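PDB 3U9L: 3-oxoacyl-[acyl-carrier-protein] reductase from Sinorhizobium meliloti, which probably catalyses the NADPH-dependent reduction of 3-oxoacyl-[acyl-carrier-protein] to the 3-hydroxyacyl form. Local coordinates for residues A[18-23]-A[239-244]; A[142-147]-A[246-251]. All blocks are in the same frame, centred on the assembly; numbering follows the deposited sequence.

Starting from the N terminus, the chain first lays down helix 16-27, which carries segment 18-23, and much later strand 139-144, which carries 142-147. Both wait for the same partner, helix 242-252. The approach to that helix and its start, Val-241 and Ser-242, meet Leu-20 in interaction 1, closing a loop of 215 residues; later turns settle on the strand in interaction 2, closing one of 98. Because the segments alternate along the sequence, the two loops cross. The contacts also touch each other, with Thr-21 OG1 lying 3.6 Å from Ile-248 CD1. Together they fix helix 242-252 to its helical neighbour at the surface and to the central parallel sheet inside.

Interaction 1 of 2, residues A[18-23]-A[239-244]; sequences GRLTAE and ADVSLV
The backbone N of Ser-242, which Leu-20 approaches from across the contact, gives its hydrogen to Asp-240 OD1 at 3.0 Å. The bond is nearly straight (175°), but the N-H arrives from above the carboxylate plane, 50° out of it. This is an Asx turn that caps the beginning of helix 242-252, and the amide groups at that helix end would probably help stabilise a negative charge on Asp-240. Leu-243 N also bonds to Asp-240 O at 2.9 Å, closing the turn that leads into the helix.

Leu-20 makes the crossing. Its CD1 methyl rests against Val-241 CG1 at 3.6 Å, the two side chains meeting at about a right angle, and the same methyl lies 4.1 Å from Ser-242 N. The rotation of Val-241 (chi1 65°) sets CG1 between the backbone N and the carbonyl carbon and makes it, not CG2, the branch that meets Leu-20 CD1.

Leu-20 belongs to the helix that follows the first strand of the Rossmann fold. Gly-18, two residues earlier in the same helix, is the last glycine of the TGxxxGxG sequence, which in relatives wraps the cofactor's phosphates. Phe-17 extends the apolar patch, touching both Val-241 and Val-244, while Ala-245, one turn on from Val-241, meets Leu-20 and Thr-21. Arg-19 points instead to helix 44-57, where it packs on Asn-46, Ala-49 and Ile-50.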
loop_
_atom_site.group_PDB
_atom_site.type_symbol
_atom_site.label_atom_id
_atom_site.label_comp_id
_atom_site.label_asym_id
_atom_site.label_seq_id
_atom_site.Cartn_x
_atom_site.Cartn_y
_atom_site.Cartn_z
ATOM N N GLY A 18 -6.534 -3.400 -20.128
ATOM C CA GLY A 18 -5.663 -4.488 -20.539
ATOM C C GLY A 18 -5.884 -4.849 -21.999
ATOM O O GLY A 18 -4.960 -4.957 -22.806
ATOM N N ARG A 19 -7.137 -5.092 -22.327
ATOM C CA ARG A 19 -7.497 -5.495 -23.674
ATOM C C ARG A 19 -7.291 -4.422 -24.730
ATOM O O ARG A 19 -6.769 -4.702 -25.772
ATOM C CB ARG A 19 -8.937 -5.954 -23.672
ATOM C CG ARG A 19 -9.482 -6.258 -25.041
ATOM C CD ARG A 19 -10.624 -7.217 -24.879
ATOM N NE ARG A 19 -11.630 -6.975 -25.867
ATOM C CZ ARG A 19 -12.893 -7.410 -25.756
ATOM N NH1 ARG A 19 -13.310 -8.140 -24.705
ATOM N NH2 ARG A 19 -13.720 -7.089 -26.696
ATOM N N LEU A 20 -7.716 -3.198 -24.487
ATOM C CA LEU A 20 -7.515 -2.162 -25.476
ATOM C C LEU A 20 -6.022 -1.911 -25.637
ATOM O O LEU A 20 -5.490 -1.578 -26.725
ATOM C CB LEU A 20 -8.196 -0.885 -25.004
ATOM C CG LEU A 20 -9.729 -0.954 -24.934
ATOM C CD1 LEU A 20 -10.368 0.419 -24.619
ATOM C CD2 LEU A 20 -10.292 -1.494 -26.239
ATOM N N THR A 21 -5.297 -2.050 -24.542
ATOM C CA THR A 21 -3.839 -1.847 -24.670
ATOM C C THR A 21 -3.177 -2.921 -25.517
ATOM O O THR A 21 -2.299 -2.600 -26.341
ATOM C CB THR A 21 -3.176 -1.725 -23.284
ATOM O OG1 THR A 21 -3.702 -0.551 -22.655
ATOM C CG2 THR A 21 -1.669 -1.540 -23.416
ATOM N N ALA A 22 -3.551 -4.186 -25.314
ATOM C CA ALA A 22 -3.004 -5.289 -26.116
ATOM C C ALA A 22 -3.330 -5.062 -27.604
ATOM O O ALA A 22 -2.457 -5.146 -28.458
ATOM C CB ALA A 22 -3.556 -6.600 -25.638
ATOM N N GLU A 23 -4.572 -4.667 -27.902
ATOM C CA GLU A 23 -4.952 -4.400 -29.290
ATOM C C GLU A 23 -4.189 -3.213 -29.884
ATOM O O GLU A 23 -3.689 -3.279 -31.005
ATOM C CB GLU A 23 -6.479 -4.208 -29.408
ATOM C CG GLU A 23 -7.222 -5.418 -28.884
ATOM C CD GLU A 23 -8.769 -5.285 -28.920
ATOM O OE1 GLU A 23 -9.294 -4.137 -28.965
ATOM O OE2 GLU A 23 -9.451 -6.358 -28.883
ATOM N N ALA A 239 -15.116 11.014 -21.562
ATOM C CA ALA A 239 -13.821 10.455 -21.168
ATOM C C ALA A 239 -13.753 9.052 -21.758
ATOM O O ALA A 239 -14.686 8.262 -21.611
ATOM C CB ALA A 239 -13.668 10.434 -19.627
ATOM N N ASP A 240 -12.677 8.759 -22.471
ATOM C CA ASP A 240 -12.537 7.459 -23.117
ATOM C C ASP A 240 -11.309 6.692 -22.631
ATOM O O ASP A 240 -10.171 7.158 -22.740
ATOM C CB ASP A 240 -12.416 7.613 -24.625
ATOM C CG ASP A 240 -12.682 6.284 -25.376
ATOM O OD1 ASP A 240 -12.457 5.164 -24.807
ATOM O OD2 ASP A 240 -13.116 6.367 -26.561
ATOM N N VAL A 241 -11.585 5.489 -22.160
ATOM C CA VAL A 241 -10.610 4.557 -21.665
ATOM C C VAL A 241 -9.464 4.244 -22.673
ATOM O O VAL A 241 -8.374 3.833 -22.292
ATOM C CB VAL A 241 -11.369 3.313 -21.199
ATOM C CG1 VAL A 241 -12.037 2.639 -22.376
ATOM C CG2 VAL A 241 -10.456 2.370 -20.496
ATOM N N SER A 242 -9.716 4.458 -23.960
ATOM C CA SER A 242 -8.716 4.284 -24.990
ATOM C C SER A 242 -7.556 5.294 -24.835
ATOM O O SER A 242 -6.500 5.123 -25.413
ATOM C CB SER A 242 -9.358 4.414 -26.374
ATOM O OG SER A 242 -10.135 5.614 -26.417
ATOM N N LEU A 243 -7.769 6.363 -24.071
ATOM C CA LEU A 243 -6.682 7.315 -23.834
ATOM C C LEU A 243 -5.515 6.606 -23.155
ATOM O O LEU A 243 -4.391 6.971 -23.341
ATOM C CB LEU A 243 -7.152 8.403 -22.880
ATOM C CG LEU A 243 -8.210 9.327 -23.500
ATOM C CD1 LEU A 243 -8.860 10.218 -22.425
ATOM C CD2 LEU A 243 -7.471 10.116 -24.565
ATOM N N VAL A 244 -5.819 5.626 -22.313
ATOM C CA VAL A 244 -4.800 4.907 -21.584
ATOM C C VAL A 244 -4.010 4.049 -22.567
ATOM O O VAL A 244 -2.784 4.066 -22.545
ATOM C CB VAL A 244 -5.412 4.032 -20.486
ATOM C CG1 VAL A 244 -4.341 3.135 -19.837
ATOM C CG2 VAL A 244 -6.112 4.908 -19.442
#

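Interaction 2 of 2, residues A[142-147]-A[246-251]; sequences IWISSS and DAIVRV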
loop_
_atom_site.group_PDB
_atom_site.type_symbol
_atom_site.label_atom_id
_atom_site.label_comp_id
_atom_site.label_asym_id
_atom_site.label_seq_id
_atom_site.Cartn_x
_atom_site.Cartn_y
_atom_site.Cartn_z
ATOM N N ILE A 142 6.136 -1.856 -17.308
ATOM C CA ILE A 142 5.110 -0.831 -17.222
ATOM C C ILE A 142 4.112 -1.306 -16.189
ATOM O O ILE A 142 3.600 -2.435 -16.261
ATOM C CB ILE A 142 4.404 -0.626 -18.629
ATOM C CG1 ILE A 142 5.420 -0.222 -19.704
ATOM C CG2 ILE A 142 3.271 0.370 -18.554
ATOM C CD1 ILE A 142 4.799 0.045 -21.069
ATOM N N TRP A 143 3.787 -0.446 -15.232
ATOM C CA TRP A 143 2.816 -0.827 -14.215
ATOM C C TRP A 143 1.595 0.046 -14.428
ATOM O O TRP A 143 1.726 1.252 -14.681
ATOM C CB TRP A 143 3.416 -0.529 -12.829
ATOM C CG TRP A 143 4.714 -1.259 -12.502
ATOM C CD1 TRP A 143 5.981 -0.994 -13.020
ATOM C CD2 TRP A 143 4.879 -2.327 -11.568
ATOM N NE1 TRP A 143 6.929 -1.853 -12.437
ATOM C CE2 TRP A 143 6.279 -2.663 -11.541
ATOM C CE3 TRP A 143 3.997 -3.028 -10.730
ATOM C CZ2 TRP A 143 6.777 -3.680 -10.724
ATOM C CZ3 TRP A 143 4.504 -3.992 -9.898
ATOM C CH2 TRP A 143 5.867 -4.329 -9.914
ATOM N N ILE A 144 0.407 -0.527 -14.333
ATOM C CA ILE A 144 -0.819 0.297 -14.358
ATOM C C ILE A 144 -1.154 0.544 -12.939
ATOM O O ILE A 144 -1.548 -0.370 -12.193
ATOM C CB ILE A 144 -2.019 -0.393 -15.047
ATOM C CG1 ILE A 144 -1.611 -0.986 -16.381
ATOM C CG2 ILE A 144 -3.258 0.581 -15.124
ATOM C CD1 ILE A 144 -0.970 -0.011 -17.295
ATOM N N SER A 145 -0.973 1.781 -12.524
ATOM C CA SER A 145 -1.121 2.116 -11.152
ATOM C C SER A 145 -2.532 2.721 -11.073
ATOM O O SER A 145 -3.422 2.283 -11.810
ATOM C CB SER A 145 -0.067 3.145 -10.780
ATOM O OG SER A 145 -0.085 3.445 -9.416
ATOM N N SER A 146 -2.706 3.735 -10.225
ATOM C CA SER A 146 -4.017 4.307 -9.982
ATOM C C SER A 146 -3.882 5.730 -9.445
ATOM O O SER A 146 -3.125 5.977 -8.521
ATOM C CB SER A 146 -4.728 3.419 -8.947
ATOM O OG SER A 146 -5.980 3.924 -8.606
ATOM N N SER A 147 -4.658 6.663 -9.987
ATOM C CA SER A 147 -4.664 8.037 -9.466
ATOM C C SER A 147 -4.972 8.069 -7.968
ATOM O O SER A 147 -4.585 9.016 -7.256
ATOM C CB SER A 147 -5.702 8.887 -10.245
ATOM O OG SER A 147 -7.029 8.547 -9.878
ATOM N N ASP A 246 -3.569 4.532 -25.624
ATOM C CA ASP A 246 -2.750 5.316 -26.544
ATOM C C ASP A 246 -1.536 5.863 -25.808
ATOM O O ASP A 246 -0.472 5.936 -26.383
ATOM C CB ASP A 246 -3.552 6.442 -27.192
ATOM C CG ASP A 246 -4.692 5.907 -28.097
ATOM O OD1 ASP A 246 -4.464 4.940 -28.929
ATOM O OD2 ASP A 246 -5.820 6.443 -27.924
ATOM N N ALA A 247 -1.691 6.206 -24.529
ATOM C CA ALA A 247 -0.502 6.615 -23.728
ATOM C C ALA A 247 0.503 5.505 -23.668
ATOM O O ALA A 247 1.695 5.749 -23.727
ATOM C CB ALA A 247 -0.901 7.053 -22.312
ATOM N N ILE A 248 0.042 4.264 -23.562
ATOM C CA ILE A 248 0.984 3.142 -23.477
ATOM C C ILE A 248 1.749 2.843 -24.780
ATOM O O ILE A 248 2.946 2.537 -24.768
ATOM C CB ILE A 248 0.306 1.867 -22.935
ATOM C CG1 ILE A 248 -0.040 2.109 -21.481
ATOM C CG2 ILE A 248 1.268 0.641 -23.076
ATOM C CD1 ILE A 248 -0.953 1.071 -20.891
ATOM N N VAL A 249 1.037 2.910 -25.900
ATOM C CA VAL A 249 1.661 2.774 -27.210
ATOM C C VAL A 249 2.737 3.838 -27.349
ATOM O O VAL A 249 3.837 3.520 -27.782
ATOM C CB VAL A 249 0.611 2.936 -28.336
ATOM C CG1 VAL A 249 1.297 3.090 -29.698
ATOM C CG2 VAL A 249 -0.424 1.770 -28.292
ATOM N N ARG A 250 2.436 5.084 -26.954
ATOM C CA ARG A 250 3.456 6.165 -26.966
ATOM C C ARG A 250 4.649 5.905 -26.064
ATOM O O ARG A 250 5.780 6.179 -26.446
ATOM C CB ARG A 250 2.867 7.537 -26.610
ATOM C CG ARG A 250 2.185 8.205 -27.780
ATOM C CD ARG A 250 1.699 9.671 -27.456
ATOM N NE ARG A 250 0.829 9.681 -26.270
ATOM C CZ ARG A 250 -0.499 9.777 -26.294
ATOM N NH1 ARG A 250 -1.156 9.900 -27.465
ATOM N NH2 ARG A 250 -1.163 9.736 -25.140
ATOM N N VAL A 251 4.431 5.408 -24.846
ATOM C CA VAL A 251 5.597 5.020 -24.019
ATOM C C VAL A 251 6.472 3.970 -24.702
ATOM O O VAL A 251 7.708 4.100 -24.782
ATOM C CB VAL A 251 5.124 4.496 -22.644
ATOM C CG1 VAL A 251 6.274 3.866 -21.861
ATOM C CG2 VAL A 251 4.474 5.645 -21.842
#
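Ile-142 and Val-251 reach toward each other tip to tip, Ile-142 CD1 stopping 4.2 Å from Val-251 CG1. The same CD1 also leans on the branch methyl of Ile-248, 4.1 Å from its CG2, here with the side chains crossing obliquely. One methyl from the strand therefore serves two residues a helical turn apart. Ile-248 is the other shared piece: beyond the CG2 that meets Ile-142, its CD1 extends to Ile-144 CD1 at 3.8 Å, and those two side chains cross at about a right angle. The contact is wholly apolar and buried, with no hydrogen bond between the segments.

The torsions explain how two strand residues of different aim end on one helix. The bond from CA to CB of Ile-142 is aimed at the helix, and the extended chi2 (-178°) carries CD1 on to it. Ile-144 starts off obliquely, but its second torsion of -54° bends the chain back and brings CD1 within range of Ile-248.

Beneath these side chains the strand is held by its sheet partners, Ile-142 bonding through its backbone to Leu-91 and His-93, and Trp-143 to Ser-186 and Ile-188 on the other flank. Ile-144 O accepts from Lys-164 NZ, the lysine of the family's YxxxK sequence.

Residues 246-251 run almost antiparallel to strand residues 142-144 (166°), their axes approaching to 11.2 Å. Helix 242-252 is the last one in the long connection from strand 183-190 to strand 262-265, and packs on the parallel sheet as Rossmann-fold helices do; Val-251 touches Ser-186 and Val-263, Ala-247 packs on Val-263 and Val-265, and helix 16-27 lies alongside through Thr-21 and Leu-25.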